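Local coordinates for ribonucleoside-diphosphate reductase, alpha chain (Actinobacillus ureae ATCC 25976, PDB 6DQX), which probably reduces ribonucleoside diphosphates to deoxyribonucleotides, as the catalytic alpha subunit of a class Id ribonucleotide reductase, at residues A[158-169]-A[198-208]; A[497-506]-A[520-528]. All blocks are in the same frame, centred on the assembly; numbering follows the deposited sequence.

In the fold
Both contacts belong to the ten-stranded alpha/beta barrel of the ribonucleotide reductase catalytic subunit. They follow one another along the chain, interaction 1 closing before interaction 2 opens. Their centres lie about 29 Å apart and their nearest atoms about 14 Å, so they do not touch. Interaction 1 sets helix 156-170 against the loop that leads into strand 209-213; interaction 2 sets the start of helix 502-513 against strand 524-525. Strands 209-213 and 524-525 share one sheet, linked through 247-249 and 549-554. Another face of helix 156-170, with N159, L163, T166 and V167, meets the second subunit, which places interaction 1 beside the dimer interface, whereas interaction 2 is internal to its chain.

Interaction 1 of 2, residues A[158-169]-A[198-208]; sequences FNFSKLFDTVID and IHTEGNPIQLM
One carboxylate oxygen, D165 OD1, takes two successive backbone N-H groups of segment 198-208, tying helix 156-170 of the reductase barrel to the loop before strand 209-213. L207 N donates to D165 OD1 at 2.9 Å, on its syn lone pair. M208 N meets D165 OD1 nearly in line with the C-O bond, at 3.0 Å and 162°. A chi1 of -171°, which sets CG of D165 opposite the backbone N, brings OD1 within bonding distance of both amides. I205 slides past D165, laying CD1 on the helix backbone at K162 CA, 3.7 Å off. Toward the start of the helix the F158 ring is met at its edge by I198 CG1 and by N203 OD1, the ring and amide planes standing 77° apart. That same N203 oxygen accepts from I205 N, closing an Asx turn. P204 lies against the aliphatic part of K162, whose NZ makes a long, weak ion pair with D169 of the second subunit. M208 CB meets I168 CD1 at 4.0 Å, and the M208 side chain also touches W195 of helix 192-195 and F181 of strand 181-186. At the far end, L207 CD1 packs 3.4 Å from D169 CB.

Interaction 2 of 2, residues A[497-506]-A[520-528]; sequences FSEISQLSVI and QSINIMVHP
Q502 and M525 make the direct hydrogen bond of this contact: M525 N donates to Q502 OE1 at 2.9 Å and 168°. The donor sits above the amide's carbonyl plane, 61° out of it, so the bond is straight at the hydrogen yet misses the lone pairs. A bend at chi2 (-60°) folds the Q502 side chain back over its own segment, where NE2 donates to I500 O at 2.9 Å and weakly to F497 O. The amide thus joins the turn before the helix to the strand backbone. A water adds a second polar link, donating to S498 O and to M525 O. S501 N-caps the helix, its OG accepting from S504 N.

The aromatic contact lies beside the Q502 bond. M525 CB stands over the centre of the F497 ring, 4.2 Å from its centroid, in a CH-pi contact. M525 SD lies oblique to the same ring in a Met-aromatic contact, 3.7 Å from S498 CB; the bend at chi3 swings CE against F497 CD2, 3.9 Å away. At the ring's edge N523 O lies 3.6 Å from F497 CZ.

Apolar packing continues along the helix. The V505 and I522 side chains run past each other in opposite directions, CG1 meeting CG2 at 3.9 Å. I506 CD1 lies 4.0 Å from I524 CG2 and also touches I522 CG2. I506 and I524 both lean on L538 of helix 532-544.

The helix start and its preceding turn pack on the segment holding strand 524-525, parallel to 549-554, as helices cover strands in the ribonucleotide reductase alpha/beta barrel.

Interaction 1 of 2, residues A[158-169]-A[198-208]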
loop_
_atom_site.group_PDB
_atom_site.type_symbol
_atom_site.label_atom_id
_atom_site.label_comp_id
_atom_site.label_asym_id
_atom_site.label_seq_id
_atom_site.Cartn_x
_atom_site.Cartn_y
_atom_site.Cartn_z
ATOM N N PHE A 158 14.109 -2.658 -3.283
ATOM C CA PHE A 158 13.865 -3.262 -1.981
ATOM C C PHE A 158 12.944 -2.396 -1.108
ATOM O O PHE A 158 12.026 -2.898 -0.439
ATOM C CB PHE A 158 15.182 -3.547 -1.264
ATOM C CG PHE A 158 14.997 -4.149 0.090
ATOM C CD1 PHE A 158 14.863 -3.331 1.211
ATOM C CD2 PHE A 158 14.900 -5.531 0.249
ATOM C CE1 PHE A 158 14.649 -3.875 2.466
ATOM C CE2 PHE A 158 14.698 -6.081 1.497
ATOM C CZ PHE A 158 14.573 -5.255 2.610
ATOM N N ASN A 159 13.189 -1.094 -1.130
ATOM C CA ASN A 159 12.312 -0.124 -0.485
ATOM C C ASN A 159 10.836 -0.350 -0.884
ATOM O O ASN A 159 9.967 -0.463 -0.026
ATOM C CB ASN A 159 12.792 1.291 -0.861
ATOM C CG ASN A 159 11.883 2.382 -0.328
ATOM O OD1 ASN A 159 11.787 2.570 0.862
ATOM N ND2 ASN A 159 11.217 3.098 -1.228
ATOM N N PHE A 160 10.550 -0.456 -2.186
ATOM C CA PHE A 160 9.161 -0.697 -2.614
ATOM C C PHE A 160 8.609 -2.080 -2.243
ATOM O O PHE A 160 7.398 -2.241 -2.083
ATOM C CB PHE A 160 8.971 -0.420 -4.109
ATOM C CG PHE A 160 9.208 1.005 -4.463
ATOM C CD1 PHE A 160 8.361 2.004 -3.968
ATOM C CD2 PHE A 160 10.288 1.361 -5.211
ATOM C CE1 PHE A 160 8.602 3.322 -4.256
ATOM C CE2 PHE A 160 10.541 2.687 -5.505
ATOM C CZ PHE A 160 9.688 3.670 -5.029
ATOM N N SER A 161 9.478 -3.074 -2.092
ATOM C CA SER A 161 9.021 -4.405 -1.631
ATOM C C SER A 161 8.351 -4.344 -0.256
ATOM O O SER A 161 7.451 -5.116 0.011
ATOM C CB SER A 161 10.166 -5.430 -1.633
ATOM O OG SER A 161 10.972 -5.364 -0.460
ATOM N N LYS A 162 8.730 -3.356 0.582
ATOM C CA LYS A 162 8.107 -3.157 1.895
ATOM C C LYS A 162 6.623 -2.888 1.786
ATOM O O LYS A 162 5.841 -3.320 2.616
ATOM C CB LYS A 162 8.811 -2.029 2.694
ATOM C CG LYS A 162 10.264 -2.337 2.976
ATOM C CD LYS A 162 10.870 -1.469 4.074
ATOM C CE LYS A 162 11.088 -0.057 3.613
ATOM N NZ LYS A 162 11.792 0.760 4.642
ATOM N N LEU A 163 6.208 -2.223 0.719
ATOM C CA LEU A 163 4.812 -1.950 0.492
ATOM C C LEU A 163 4.002 -3.227 0.274
ATOM O O LEU A 163 2.914 -3.407 0.806
ATOM C CB LEU A 163 4.714 -1.040 -0.725
ATOM C CG LEU A 163 3.437 -0.351 -1.121
ATOM C CD1 LEU A 163 2.675 0.202 0.074
ATOM C CD2 LEU A 163 3.821 0.747 -2.112
ATOM N N PHE A 164 4.564 -4.152 -0.495
ATOM C CA PHE A 164 3.837 -5.385 -0.807
ATOM C C PHE A 164 3.796 -6.330 0.381
ATOM O O PHE A 164 2.781 -6.972 0.631
ATOM C CB PHE A 164 4.442 -6.009 -2.060
ATOM C CG PHE A 164 4.244 -5.151 -3.268
ATOM C CD1 PHE A 164 3.045 -5.217 -3.969
ATOM C CD2 PHE A 164 5.192 -4.210 -3.646
ATOM C CE1 PHE A 164 2.819 -4.387 -5.059
ATOM C CE2 PHE A 164 4.974 -3.372 -4.733
ATOM C CZ PHE A 164 3.780 -3.465 -5.446
ATOM N N ASP A 165 4.896 -6.385 1.119
ATOM C CA ASP A 165 4.962 -7.140 2.364
ATOM C C ASP A 165 3.896 -6.658 3.364
ATOM O O ASP A 165 3.219 -7.461 4.002
ATOM C CB ASP A 165 6.374 -7.031 2.938
ATOM C CG ASP A 165 6.601 -7.953 4.119
ATOM O OD1 ASP A 165 6.933 -9.155 3.939
ATOM O OD2 ASP A 165 6.460 -7.457 5.235
ATOM N N THR A 166 3.708 -5.338 3.468
ATOM C CA THR A 166 2.637 -4.806 4.315
ATOM C C THR A 166 1.248 -5.102 3.792
ATOM O O THR A 166 0.360 -5.445 4.578
ATOM C CB THR A 166 2.796 -3.274 4.524
ATOM O OG1 THR A 166 4.033 -3.039 5.192
ATOM C CG2 THR A 166 1.700 -2.726 5.377
ATOM N N VAL A 167 1.046 -4.990 2.483
ATOM C CA VAL A 167 -0.273 -5.270 1.921
ATOM C C VAL A 167 -0.735 -6.670 2.338
ATOM O O VAL A 167 -1.871 -6.833 2.798
ATOM C CB VAL A 167 -0.315 -5.135 0.387
ATOM C CG1 VAL A 167 -1.598 -5.743 -0.171
ATOM C CG2 VAL A 167 -0.207 -3.693 -0.047
ATOM N N ILE A 168 0.141 -7.667 2.191
ATOM C CA ILE A 168 -0.245 -9.051 2.545
ATOM C C ILE A 168 -0.322 -9.287 4.064
ATOM O O ILE A 168 -1.096 -10.129 4.514
ATOM C CB ILE A 168 0.614 -10.129 1.841
ATOM C CG1 ILE A 168 2.024 -10.208 2.434
ATOM C CG2 ILE A 168 0.639 -9.876 0.345
ATOM C CD1 ILE A 168 2.903 -11.256 1.793
ATOM N N ASP A 169 0.443 -8.537 4.849
ATOM C CA ASP A 169 0.286 -8.548 6.313
ATOM C C ASP A 169 -1.092 -8.056 6.742
ATOM O O ASP A 169 -1.682 -8.589 7.688
ATOM C CB ASP A 169 1.362 -7.664 6.958
ATOM C CG ASP A 169 1.379 -7.748 8.490
ATOM O OD1 ASP A 169 0.861 -8.715 9.081
ATOM O OD2 ASP A 169 1.908 -6.809 9.102
ATOM N N ILE A 198 16.359 -10.725 2.755
ATOM C CA ILE A 198 14.960 -10.971 3.055
ATOM C C ILE A 198 14.832 -12.185 4.001
ATOM O O ILE A 198 15.549 -13.148 3.830
ATOM C CB ILE A 198 14.155 -11.200 1.739
ATOM C CG1 ILE A 198 13.886 -9.844 1.074
ATOM C CG2 ILE A 198 12.860 -11.944 2.007
ATOM C CD1 ILE A 198 13.189 -9.891 -0.277
ATOM N N HIS A 199 13.947 -12.088 4.989
ATOM C CA HIS A 199 13.715 -13.125 6.036
ATOM C C HIS A 199 14.779 -13.212 7.181
ATOM O O HIS A 199 14.529 -13.891 8.184
ATOM C CB HIS A 199 13.455 -14.523 5.434
ATOM C CG HIS A 199 12.177 -14.626 4.654
ATOM N ND1 HIS A 199 11.657 -15.835 4.246
ATOM C CD2 HIS A 199 11.299 -13.680 4.232
ATOM C CE1 HIS A 199 10.534 -15.628 3.576
ATOM N NE2 HIS A 199 10.297 -14.328 3.548
ATOM N N THR A 200 15.922 -12.535 7.059
ATOM C CA THR A 200 16.930 -12.516 8.154
ATOM C C THR A 200 16.435 -11.731 9.356
ATOM O O THR A 200 15.524 -10.901 9.239
ATOM C CB THR A 200 18.275 -11.892 7.724
ATOM O OG1 THR A 200 18.095 -10.509 7.374
ATOM C CG2 THR A 200 18.883 -12.648 6.575
ATOM N N GLU A 201 17.070 -11.972 10.510
ATOM C CA GLU A 201 16.634 -11.398 11.775
ATOM C C GLU A 201 16.476 -9.875 11.697
ATOM O O GLU A 201 17.382 -9.190 11.290
ATOM C CB GLU A 201 17.647 -11.749 12.877
ATOM C CG GLU A 201 17.135 -11.520 14.282
ATOM C CD GLU A 201 18.246 -11.544 15.328
ATOM O OE1 GLU A 201 19.386 -11.989 15.032
ATOM O OE2 GLU A 201 17.963 -11.093 16.455
ATOM N N GLY A 202 15.309 -9.354 12.067
ATOM C CA GLY A 202 15.056 -7.907 12.025
ATOM C C GLY A 202 14.820 -7.257 10.650
ATOM O O GLY A 202 14.397 -6.089 10.593
ATOM N N ASN A 203 15.080 -7.981 9.551
ATOM C CA ASN A 203 14.933 -7.428 8.191
ATOM C C ASN A 203 13.493 -6.985 8.037
ATOM O O ASN A 203 12.590 -7.625 8.583
ATOM C CB ASN A 203 15.365 -8.461 7.124
ATOM C CG ASN A 203 15.300 -7.923 5.697
ATOM O OD1 ASN A 203 14.239 -7.968 5.052
ATOM N ND2 ASN A 203 16.444 -7.446 5.177
ATOM N N PRO A 204 13.257 -5.846 7.349
ATOM C CA PRO A 204 11.882 -5.413 7.178
ATOM C C PRO A 204 10.960 -6.451 6.539
ATOM O O PRO A 204 9.783 -6.430 6.817
ATOM C CB PRO A 204 11.997 -4.195 6.266
ATOM C CG PRO A 204 13.370 -3.693 6.464
ATOM C CD PRO A 204 14.223 -4.863 6.829
ATOM N N ILE A 205 11.498 -7.338 5.703
ATOM C CA ILE A 205 10.682 -8.276 4.920
ATOM C C ILE A 205 10.710 -9.681 5.528
ATOM O O ILE A 205 11.724 -10.362 5.452
ATOM C CB ILE A 205 11.202 -8.377 3.475
ATOM C CG1 ILE A 205 11.329 -6.991 2.828
ATOM C CG2 ILE A 205 10.304 -9.305 2.652
ATOM C CD1 ILE A 205 10.067 -6.180 2.805
ATOM N N GLN A 206 9.589 -10.090 6.107
ATOM C CA GLN A 206 9.419 -11.403 6.755
ATOM C C GLN A 206 8.287 -12.254 6.158
ATOM O O GLN A 206 8.285 -13.452 6.378
ATOM C CB GLN A 206 9.136 -11.216 8.246
ATOM C CG GLN A 206 10.254 -10.557 9.045
ATOM C CD GLN A 206 11.536 -11.357 9.046
ATOM O OE1 GLN A 206 11.521 -12.588 9.032
ATOM N NE2 GLN A 206 12.660 -10.659 9.030
ATOM N N LEU A 207 7.338 -11.661 5.421
ATOM C CA LEU A 207 6.112 -12.380 5.023
ATOM C C LEU A 207 6.148 -12.806 3.562
ATOM O O LEU A 207 5.771 -13.928 3.242
ATOM C CB LEU A 207 4.854 -11.539 5.285
ATOM C CG LEU A 207 4.679 -10.987 6.716
ATOM C CD1 LEU A 207 3.257 -10.475 6.933
ATOM C CD2 LEU A 207 5.027 -12.011 7.785
ATOM N N MET A 208 6.565 -11.903 2.682
ATOM C CA MET A 208 6.576 -12.193 1.258
ATOM C C MET A 208 7.745 -13.102 0.924
ATOM O O MET A 208 8.786 -13.119 1.621
ATOM C CB MET A 208 6.603 -10.927 0.410
ATOM C CG MET A 208 7.842 -10.079 0.510
ATOM S SD MET A 208 7.821 -8.737 -0.684
ATOM C CE MET A 208 8.761 -9.428 -2.027
#

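Interaction 2 of 2, residues A[497-506]-A[520-528]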
loop_
_atom_site.group_PDB
_atom_site.type_symbol
_atom_site.label_atom_id
_atom_site.label_comp_id
_atom_site.label_asym_id
_atom_site.label_seq_id
_atom_site.Cartn_x
_atom_site.Cartn_y
_atom_site.Cartn_z
ATOM N N PHE A 497 11.553 -39.504 -0.373
ATOM C CA PHE A 497 12.083 -38.318 -1.090
ATOM C C PHE A 497 13.552 -38.071 -0.677
ATOM O O PHE A 497 14.434 -37.893 -1.528
ATOM C CB PHE A 497 11.211 -37.091 -0.762
ATOM C CG PHE A 497 11.392 -35.880 -1.667
ATOM C CD1 PHE A 497 12.356 -35.791 -2.679
ATOM C CD2 PHE A 497 10.558 -34.779 -1.471
ATOM C CE1 PHE A 497 12.459 -34.653 -3.472
ATOM C CE2 PHE A 497 10.669 -33.635 -2.254
ATOM C CZ PHE A 497 11.621 -33.565 -3.257
ATOM N N SER A 498 13.817 -38.092 0.631
ATOM C CA SER A 498 15.178 -37.868 1.149
ATOM C C SER A 498 16.226 -38.912 0.686
ATOM O O SER A 498 17.407 -38.593 0.544
ATOM C CB SER A 498 15.159 -37.792 2.686
ATOM O OG SER A 498 14.758 -39.018 3.256
ATOM N N GLU A 499 15.788 -40.142 0.458
ATOM C CA GLU A 499 16.664 -41.240 0.022
ATOM C C GLU A 499 16.897 -41.303 -1.493
ATOM O O GLU A 499 17.757 -42.053 -1.969
ATOM C CB GLU A 499 16.076 -42.569 0.518
ATOM C CG GLU A 499 16.154 -42.725 2.040
ATOM C CD GLU A 499 15.228 -43.801 2.613
ATOM O OE1 GLU A 499 14.249 -44.225 1.942
ATOM O OE2 GLU A 499 15.468 -44.204 3.780
ATOM N N ILE A 500 16.111 -40.542 -2.254
ATOM C CA ILE A 500 16.149 -40.566 -3.710
ATOM C C ILE A 500 17.226 -39.612 -4.224
ATOM O O ILE A 500 17.517 -38.580 -3.611
ATOM C CB ILE A 500 14.726 -40.275 -4.287
ATOM C CG1 ILE A 500 13.836 -41.502 -4.086
ATOM C CG2 ILE A 500 14.764 -39.926 -5.771
ATOM C CD1 ILE A 500 12.349 -41.284 -4.222
ATOM N N SER A 501 17.842 -39.986 -5.343
ATOM C CA SER A 501 18.774 -39.132 -6.053
ATOM C C SER A 501 18.101 -37.836 -6.475
ATOM O O SER A 501 17.128 -37.863 -7.228
ATOM C CB SER A 501 19.272 -39.821 -7.331
ATOM O OG SER A 501 20.010 -38.896 -8.117
ATOM N N GLN A 502 18.614 -36.719 -5.987
ATOM C CA GLN A 502 18.067 -35.407 -6.355
ATOM C C GLN A 502 18.456 -35.042 -7.776
ATOM O O GLN A 502 17.724 -34.289 -8.452
ATOM C CB GLN A 502 18.491 -34.326 -5.360
ATOM C CG GLN A 502 18.112 -34.678 -3.930
ATOM C CD GLN A 502 16.610 -34.871 -3.764
ATOM O OE1 GLN A 502 15.832 -33.932 -3.989
ATOM N NE2 GLN A 502 16.194 -36.065 -3.339
ATOM N N LEU A 503 19.567 -35.621 -8.262
ATOM C CA LEU A 503 19.884 -35.512 -9.679
ATOM C C LEU A 503 18.768 -36.125 -10.534
ATOM O O LEU A 503 18.423 -35.554 -11.581
ATOM C CB LEU A 503 21.246 -36.132 -10.021
ATOM C CG LEU A 503 21.740 -35.927 -11.456
ATOM C CD1 LEU A 503 21.822 -34.462 -11.853
ATOM C CD2 LEU A 503 23.102 -36.604 -11.636
ATOM N N SER A 504 18.174 -37.230 -10.079
ATOM C CA SER A 504 17.074 -37.862 -10.831
ATOM C C SER A 504 15.824 -36.978 -10.910
ATOM O O SER A 504 15.160 -36.911 -11.952
ATOM C CB SER A 504 16.755 -39.278 -10.329
ATOM O OG SER A 504 15.858 -39.278 -9.240
ATOM N N VAL A 505 15.546 -36.256 -9.828
ATOM C CA VAL A 505 14.450 -35.281 -9.806
ATOM C C VAL A 505 14.665 -34.230 -10.905
ATOM O O VAL A 505 13.784 -33.969 -11.716
ATOM C CB VAL A 505 14.326 -34.633 -8.403
ATOM C CG1 VAL A 505 13.425 -33.408 -8.435
ATOM C CG2 VAL A 505 13.802 -35.658 -7.407
ATOM N N ILE A 506 15.877 -33.683 -10.960
ATOM C CA ILE A 506 16.237 -32.659 -11.936
ATOM C C ILE A 506 16.223 -33.201 -13.361
ATOM O O ILE A 506 15.658 -32.567 -14.280
ATOM C CB ILE A 506 17.635 -32.062 -11.599
ATOM C CG1 ILE A 506 17.615 -31.389 -10.222
ATOM C CG2 ILE A 506 18.120 -31.099 -12.670
ATOM C CD1 ILE A 506 16.516 -30.406 -10.001
ATOM N N GLN A 520 7.470 -25.984 -14.241
ATOM C CA GLN A 520 7.268 -27.013 -13.275
ATOM C C GLN A 520 7.786 -26.582 -11.898
ATOM O O GLN A 520 8.903 -26.106 -11.805
ATOM C CB GLN A 520 8.049 -28.303 -13.668
ATOM C CG GLN A 520 7.776 -28.845 -15.047
ATOM C CD GLN A 520 8.709 -30.012 -15.327
ATOM O OE1 GLN A 520 8.665 -31.025 -14.604
ATOM N NE2 GLN A 520 9.601 -29.856 -16.297
ATOM N N SER A 521 6.962 -26.746 -10.861
ATOM C CA SER A 521 7.395 -26.457 -9.477
ATOM C C SER A 521 8.195 -27.617 -8.957
ATOM O O SER A 521 7.630 -28.659 -8.639
ATOM C CB SER A 521 6.194 -26.214 -8.554
ATOM O OG SER A 521 5.367 -25.245 -9.144
ATOM N N ILE A 522 9.500 -27.440 -8.902
ATOM C CA ILE A 522 10.403 -28.498 -8.566
ATOM C C ILE A 522 11.105 -28.171 -7.256
ATOM O O ILE A 522 11.954 -27.262 -7.192
ATOM C CB ILE A 522 11.408 -28.747 -9.698
ATOM C CG1 ILE A 522 10.651 -29.166 -10.968
ATOM C CG2 ILE A 522 12.498 -29.735 -9.257
ATOM C CD1 ILE A 522 9.962 -30.537 -10.929
ATOM N N ASN A 523 10.754 -28.962 -6.261
ATOM C CA ASN A 523 11.433 -28.981 -4.952
ATOM C C ASN A 523 12.534 -30.028 -4.945
ATOM O O ASN A 523 12.463 -31.020 -5.659
ATOM C CB ASN A 523 10.425 -29.309 -3.840
ATOM C CG ASN A 523 9.380 -28.217 -3.645
ATOM O OD1 ASN A 523 9.714 -27.043 -3.672
ATOM N ND2 ASN A 523 8.119 -28.609 -3.430
ATOM N N ILE A 524 13.554 -29.806 -4.120
ATOM C CA ILE A 524 14.563 -30.834 -3.863
ATOM C C ILE A 524 14.740 -30.915 -2.348
ATOM O O ILE A 524 14.347 -29.994 -1.616
ATOM C CB ILE A 524 15.918 -30.556 -4.553
ATOM C CG1 ILE A 524 16.545 -29.242 -4.091
ATOM C CG2 ILE A 524 15.770 -30.537 -6.074
ATOM C CD1 ILE A 524 17.981 -29.077 -4.552
ATOM N N MET A 525 15.323 -32.019 -1.905
ATOM C CA MET A 525 15.541 -32.275 -0.494
ATOM C C MET A 525 16.985 -32.685 -0.322
ATOM O O MET A 525 17.450 -33.643 -0.964
ATOM C CB MET A 525 14.603 -33.361 -0.000
ATOM C CG MET A 525 14.529 -33.431 1.515
ATOM S SD MET A 525 13.306 -34.621 2.067
ATOM C CE MET A 525 11.790 -33.657 2.068
ATOM N N VAL A 526 17.680 -31.973 0.561
ATOM C CA VAL A 526 19.126 -32.043 0.668
ATOM C C VAL A 526 19.516 -32.136 2.154
ATOM O O VAL A 526 18.994 -31.389 2.990
ATOM C CB VAL A 526 19.766 -30.808 0.002
ATOM C CG1 VAL A 526 21.285 -30.835 0.113
ATOM C CG2 VAL A 526 19.349 -30.720 -1.468
ATOM N N HIS A 527 20.423 -33.062 2.463
ATOM C CA HIS A 527 20.942 -33.247 3.820
ATOM C C HIS A 527 21.745 -31.993 4.222
ATOM O O HIS A 527 22.525 -31.480 3.410
ATOM C CB HIS A 527 21.828 -34.500 3.848
ATOM C CG HIS A 527 22.127 -35.024 5.221
ATOM N ND1 HIS A 527 22.814 -34.297 6.166
ATOM C CD2 HIS A 527 21.877 -36.227 5.786
ATOM C CE1 HIS A 527 22.944 -35.010 7.269
ATOM N NE2 HIS A 527 22.385 -36.189 7.063
ATOM N N PRO A 528 21.560 -31.479 5.463
ATOM C CA PRO A 528 22.324 -30.271 5.881
ATOM C C PRO A 528 23.867 -30.425 5.863
ATOM O O PRO A 528 24.586 -29.439 5.731
ATOM C CB PRO A 528 21.819 -30.013 7.308
ATOM C CG PRO A 528 21.298 -31.338 7.774
ATOM C CD PRO A 528 20.683 -31.955 6.549
HETATM O O HOH W 1 18.679 -36.087 -0.671
#